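Local coordinates for protein biofilm growth-associated repressor (Xylella fastidiosa, PDB 3PQJ) that represses transcription of its own biofilm-associated operon by binding a palindromic AT-rich sequence over the -10 region of the promoter, at residues 37-42 with 52-57; 31-36 with 77-82. All coordinates share one frame; numbering follows the deposited sequence.

Contact 1: residues 37-42 with 52-57; sequences FSVGEL and TLSQQL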
loop_
_atom_site.group_PDB
_atom_site.type_symbol
_atom_site.label_atom_id
_atom_site.label_comp_id
_atom_site.label_asym_id
_atom_site.label_seq_id
_atom_site.Cartn_x
_atom_site.Cartn_y
_atom_site.Cartn_z
ATOM N N PHE A 37 9.546 18.078 7.826
ATOM C CA PHE A 37 9.406 19.138 6.831
ATOM C C PHE A 37 8.219 20.029 7.187
ATOM O O PHE A 37 7.185 19.531 7.649
ATOM C CB PHE A 37 9.172 18.548 5.419
ATOM C CG PHE A 37 10.340 17.819 4.801
ATOM C CD1 PHE A 37 11.251 18.490 3.993
ATOM C CD2 PHE A 37 10.504 16.443 4.985
ATOM C CE1 PHE A 37 12.334 17.805 3.413
ATOM C CE2 PHE A 37 11.598 15.757 4.421
ATOM C CZ PHE A 37 12.498 16.437 3.629
ATOM N N SER A 38 8.350 21.341 6.916
ATOM C CA SER A 38 7.277 22.323 7.088
ATOM C C SER A 38 6.290 22.119 5.951
ATOM O O SER A 38 6.621 21.451 4.962
ATOM C CB SER A 38 7.829 23.749 7.009
ATOM O OG SER A 38 8.227 24.132 5.699
ATOM N N VAL A 39 5.108 22.743 6.049
ATOM C CA VAL A 39 4.108 22.683 4.977
ATOM C C VAL A 39 4.701 23.307 3.677
ATOM O O VAL A 39 4.530 22.750 2.584
ATOM C CB VAL A 39 2.766 23.332 5.412
ATOM C CG1 VAL A 39 1.704 23.168 4.341
ATOM C CG2 VAL A 39 2.271 22.741 6.732
ATOM N N GLY A 40 5.438 24.414 3.838
ATOM C CA GLY A 40 6.130 25.126 2.765
ATOM C C GLY A 40 7.179 24.276 2.090
ATOM O O GLY A 40 7.205 24.221 0.865
ATOM N N GLU A 41 8.027 23.578 2.877
ATOM C CA GLU A 41 9.066 22.662 2.364
ATOM C C GLU A 41 8.434 21.484 1.594
ATOM O O GLU A 41 8.993 21.058 0.590
ATOM C CB GLU A 41 9.901 22.084 3.513
ATOM C CG GLU A 41 10.932 23.012 4.120
ATOM C CD GLU A 41 11.677 22.368 5.272
ATOM O OE1 GLU A 41 11.205 22.500 6.422
ATOM O OE2 GLU A 41 12.683 21.667 5.018
ATOM N N LEU A 42 7.280 20.958 2.077
ATOM C CA LEU A 42 6.549 19.851 1.448
ATOM C C LEU A 42 5.969 20.244 0.095
ATOM O O LEU A 42 5.903 19.412 -0.810
ATOM C CB LEU A 42 5.440 19.296 2.371
ATOM C CG LEU A 42 5.897 18.420 3.536
ATOM C CD1 LEU A 42 4.769 18.221 4.539
ATOM C CD2 LEU A 42 6.461 17.081 3.042
ATOM N N THR A 52 -4.980 21.271 -1.804
ATOM C CA THR A 52 -4.610 19.859 -1.979
ATOM C C THR A 52 -3.586 19.316 -0.962
ATOM O O THR A 52 -3.821 18.259 -0.364
ATOM C CB THR A 52 -4.366 19.550 -3.457
ATOM O OG1 THR A 52 -5.580 19.860 -4.153
ATOM C CG2 THR A 52 -4.014 18.087 -3.705
ATOM N N LEU A 53 -2.504 20.072 -0.731
ATOM C CA LEU A 53 -1.459 19.719 0.211
ATOM C C LEU A 53 -2.001 19.516 1.627
ATOM O O LEU A 53 -1.866 18.408 2.154
ATOM C CB LEU A 53 -0.313 20.754 0.170
ATOM C CG LEU A 53 0.976 20.393 0.915
ATOM C CD1 LEU A 53 1.690 19.225 0.245
ATOM C CD2 LEU A 53 1.896 21.578 0.961
ATOM N N SER A 54 -2.664 20.541 2.214
ATOM C CA SER A 54 -3.234 20.462 3.567
ATOM C C SER A 54 -4.412 19.481 3.713
ATOM O O SER A 54 -4.606 18.918 4.797
ATOM C CB SER A 54 -3.593 21.844 4.091
ATOM O OG SER A 54 -2.428 22.573 4.450
ATOM N N GLN A 55 -5.169 19.253 2.620
ATOM C CA GLN A 55 -6.295 18.308 2.572
ATOM C C GLN A 55 -5.764 16.894 2.719
ATOM O O GLN A 55 -6.336 16.088 3.457
ATOM C CB GLN A 55 -7.062 18.413 1.246
ATOM C CG GLN A 55 -7.824 19.707 1.087
ATOM C CD GLN A 55 -8.405 19.914 -0.292
ATOM O OE1 GLN A 55 -7.870 19.478 -1.328
ATOM N NE2 GLN A 55 -9.484 20.679 -0.342
ATOM N N GLN A 56 -4.654 16.600 2.016
ATOM C CA GLN A 56 -4.024 15.284 2.029
ATOM C C GLN A 56 -3.225 15.050 3.299
ATOM O O GLN A 56 -3.202 13.927 3.805
ATOM C CB GLN A 56 -3.218 15.037 0.752
ATOM C CG GLN A 56 -4.068 14.951 -0.527
ATOM C CD GLN A 56 -5.185 13.948 -0.412
ATOM O OE1 GLN A 56 -5.052 12.864 0.178
ATOM N NE2 GLN A 56 -6.323 14.301 -0.964
ATOM N N LEU A 57 -2.642 16.128 3.854
ATOM C CA LEU A 57 -1.901 16.101 5.117
ATOM C C LEU A 57 -2.882 15.829 6.264
ATOM O O LEU A 57 -2.544 15.071 7.179
ATOM C CB LEU A 57 -1.136 17.421 5.332
ATOM C CG LEU A 57 0.207 17.550 4.604
ATOM C CD1 LEU A 57 0.672 19.006 4.554
ATOM C CD2 LEU A 57 1.283 16.648 5.243
#
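In the predicted helix-turn-helix of this ArsR-type repressor, Val-39 and Leu-42 on its first helix pack against Leu-53 and Leu-57 on the second, helix 52-63, the probable recognition helix. The Val-39 and Leu-53 side chains run antiparallel past one another, and CG1 of Val-39 lies 3.7 Å from CD2 of Leu-53. Because Leu-53 carries CG anti to its backbone N (chi1 -169°), its CD2 also reaches the carbonyl O of Val-39, at 3.3 Å. One turn on, CD1 of Leu-42 sits 3.9 Å from CD2 of Leu-57, the two side chains meeting at a slant. At the margin, CG1 of Val-39 comes 4.2 Å from OG of Ser-54, whose hydroxyl is hydrogen-bonded to Gln-50 in the turn. A capping box starts the first helix: N of Glu-41 donates to OG of Ser-38 (2.9 Å), and N of Ser-38 donates back to OE1 of Glu-41 (3.1 Å), meeting it from above the carboxylate plane. Leu-42 and Leu-53 also rest on helix 23-32, through Thr-31 and Leu-28, while Val-39 touches Ile-75 of strand 75-79.

Contact 2: residues 31-36 with 77-82; sequences TLVEGE and YRLTEA
In the winged-helix domain of this ArsR-type repressor, the C-terminal part of helix 23-32 and the residues that follow lie along strand 75-79, the second strand of the beta-hairpin wing, with Leu-32 facing Tyr-77 and Leu-79. CB of Leu-32 touches CB of Leu-79 at 3.8 Å. With CG beside the backbone N (chi1 -67°), Leu-32 brings CD2 to 3.3 Å from the carbonyl O of Tyr-77. Val-33 runs alongside Leu-79 with the same heading, CG1 of the valine 3.7 Å from CD2 of the leucine. Here the backbones are joined through a water, which donates to O of Leu-32 and accepts from N of Leu-79, each at 2.7 Å. Gly-35 leaves the helical conformation with a positive phi (153°) that suits glycine, and CA of Glu-36 then makes a C-H...O contact of 3.4 Å with O of Tyr-77. The Arg-78 side chain passes Glu-36 almost perpendicularly, NH1 lying 3.6 Å from CB of Glu-36, but the carboxylate forms its salt bridge with Arg-69. Helix 82-95 packs on Val-33 and Leu-79 through Ala-85; Tyr-77 packs on Val-66 and Thr-68 of strand 66-70, its hydroxyl hydrogen-bonded to Arg-61 of helix 52-63.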
loop_
_atom_site.group_PDB
_atom_site.type_symbol
_atom_site.label_atom_id
_atom_site.label_comp_id
_atom_site.label_asym_id
_atom_site.label_seq_id
_atom_site.Cartn_x
_atom_site.Cartn_y
_atom_site.Cartn_z
ATOM N N THR A 31 8.525 11.470 1.314
ATOM C CA THR A 31 9.304 12.645 1.702
ATOM C C THR A 31 9.588 12.589 3.200
ATOM O O THR A 31 10.745 12.688 3.603
ATOM C CB THR A 31 8.566 13.913 1.277
ATOM O OG1 THR A 31 8.298 13.803 -0.118
ATOM C CG2 THR A 31 9.366 15.199 1.559
ATOM N N LEU A 32 8.534 12.329 4.004
ATOM C CA LEU A 32 8.566 12.281 5.457
ATOM C C LEU A 32 9.443 11.215 6.132
ATOM O O LEU A 32 9.745 11.352 7.323
ATOM C CB LEU A 32 7.154 12.382 6.052
ATOM C CG LEU A 32 6.447 13.725 5.844
ATOM C CD1 LEU A 32 4.976 13.651 6.270
ATOM C CD2 LEU A 32 7.184 14.874 6.534
ATOM N N VAL A 33 9.895 10.187 5.386
ATOM C CA VAL A 33 10.799 9.168 5.960
ATOM C C VAL A 33 12.183 9.794 6.231
ATOM O O VAL A 33 12.880 9.368 7.145
ATOM C CB VAL A 33 10.935 7.862 5.119
ATOM C CG1 VAL A 33 9.634 7.082 5.045
ATOM C CG2 VAL A 33 11.482 8.128 3.729
ATOM N N GLU A 34 12.556 10.797 5.408
ATOM C CA GLU A 34 13.830 11.506 5.397
ATOM C C GLU A 34 14.034 12.418 6.596
ATOM O O GLU A 34 15.172 12.695 6.965
ATOM C CB GLU A 34 13.954 12.326 4.107
ATOM C CG GLU A 34 13.950 11.495 2.838
ATOM C CD GLU A 34 13.920 12.285 1.546
ATOM O OE1 GLU A 34 14.160 13.515 1.568
ATOM O OE2 GLU A 34 13.658 11.656 0.498
ATOM N N GLY A 35 12.940 12.906 7.156
ATOM C CA GLY A 35 12.934 13.812 8.297
ATOM C C GLY A 35 11.707 14.699 8.318
ATOM O O GLY A 35 10.779 14.523 7.518
ATOM N N GLU A 36 11.712 15.672 9.237
ATOM C CA GLU A 36 10.636 16.631 9.451
ATOM C C GLU A 36 10.693 17.754 8.419
ATOM O O GLU A 36 11.761 18.308 8.165
ATOM C CB GLU A 36 10.726 17.180 10.887
ATOM C CG GLU A 36 9.607 18.114 11.331
ATOM C CD GLU A 36 9.953 18.945 12.555
ATOM O OE1 GLU A 36 10.991 19.647 12.536
ATOM O OE2 GLU A 36 9.159 18.924 13.522
ATOM N N TYR A 77 5.501 18.835 9.726
ATOM C CA TYR A 77 4.984 17.469 9.694
ATOM C C TYR A 77 6.104 16.453 9.862
ATOM O O TYR A 77 7.204 16.635 9.331
ATOM C CB TYR A 77 4.197 17.215 8.410
ATOM C CG TYR A 77 2.789 17.757 8.462
ATOM C CD1 TYR A 77 1.722 16.941 8.829
ATOM C CD2 TYR A 77 2.515 19.085 8.138
ATOM C CE1 TYR A 77 0.416 17.429 8.861
ATOM C CE2 TYR A 77 1.213 19.590 8.187
ATOM C CZ TYR A 77 0.164 18.756 8.545
ATOM O OH TYR A 77 -1.128 19.235 8.594
ATOM N N ARG A 78 5.821 15.393 10.619
ATOM C CA ARG A 78 6.764 14.314 10.917
ATOM C C ARG A 78 6.050 12.985 10.777
ATOM O O ARG A 78 4.895 12.874 11.147
ATOM C CB ARG A 78 7.279 14.472 12.358
ATOM C CG ARG A 78 8.553 13.729 12.676
ATOM C CD ARG A 78 8.960 13.980 14.111
ATOM N NE ARG A 78 10.262 13.388 14.419
ATOM C CZ ARG A 78 11.432 14.006 14.250
ATOM N NH1 ARG A 78 11.474 15.247 13.779
ATOM N NH2 ARG A 78 12.565 13.388 14.557
ATOM N N LEU A 79 6.743 11.972 10.276
ATOM C CA LEU A 79 6.190 10.623 10.155
ATOM C C LEU A 79 6.446 9.875 11.471
ATOM O O LEU A 79 7.598 9.759 11.908
ATOM C CB LEU A 79 6.800 9.878 8.939
ATOM C CG LEU A 79 6.252 8.500 8.598
ATOM C CD1 LEU A 79 4.909 8.618 7.917
ATOM C CD2 LEU A 79 7.195 7.772 7.707
ATOM N N THR A 80 5.376 9.382 12.103
ATOM C CA THR A 80 5.507 8.694 13.386
ATOM C C THR A 80 5.317 7.189 13.336
ATOM O O THR A 80 5.837 6.482 14.198
ATOM C CB THR A 80 4.646 9.360 14.451
ATOM O OG1 THR A 80 3.281 9.329 14.035
ATOM C CG2 THR A 80 5.097 10.783 14.751
ATOM N N GLU A 81 4.546 6.697 12.354
ATOM C CA GLU A 81 4.298 5.272 12.236
ATOM C C GLU A 81 5.485 4.625 11.537
ATOM O O GLU A 81 5.688 4.828 10.332
ATOM C CB GLU A 81 2.962 4.995 11.513
ATOM C CG GLU A 81 2.546 3.535 11.419
ATOM C CD GLU A 81 2.631 2.754 12.720
ATOM O OE1 GLU A 81 1.726 2.898 13.572
ATOM O OE2 GLU A 81 3.617 2.006 12.896
ATOM N N ALA A 82 6.280 3.843 12.316
ATOM C CA ALA A 82 7.442 3.103 11.821
ATOM C C ALA A 82 7.064 2.098 10.740
ATOM O O ALA A 82 7.864 1.871 9.830
ATOM C CB ALA A 82 8.160 2.403 12.963
HETATM O O HOH W 1 9.410 12.167 9.880
#

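In the fold
Helix 23-32 runs through strand 37-38 into the first helix of the helix-turn-helix, and strand 75-79 ties contacts 1 and 2 together. Their centres are about 12 Å apart. Phe-37 O and Tyr-77 N, 2.8 Å apart, probably form a hydrogen bond in the sheet, and the Tyr-77 ring packs against Val-39 and Leu-57. Contact 1 is the more buried and joins two helices of the predicted helix-turn-helix almost entirely by aliphatic side chains. Contact 2 is only partly buried: it joins a helix end to the wing, adding a bridging water and charged side chains to its apolar pairs. From segment 31-36, Glu-34 forms a salt bridge with Arg-3 of the second subunit.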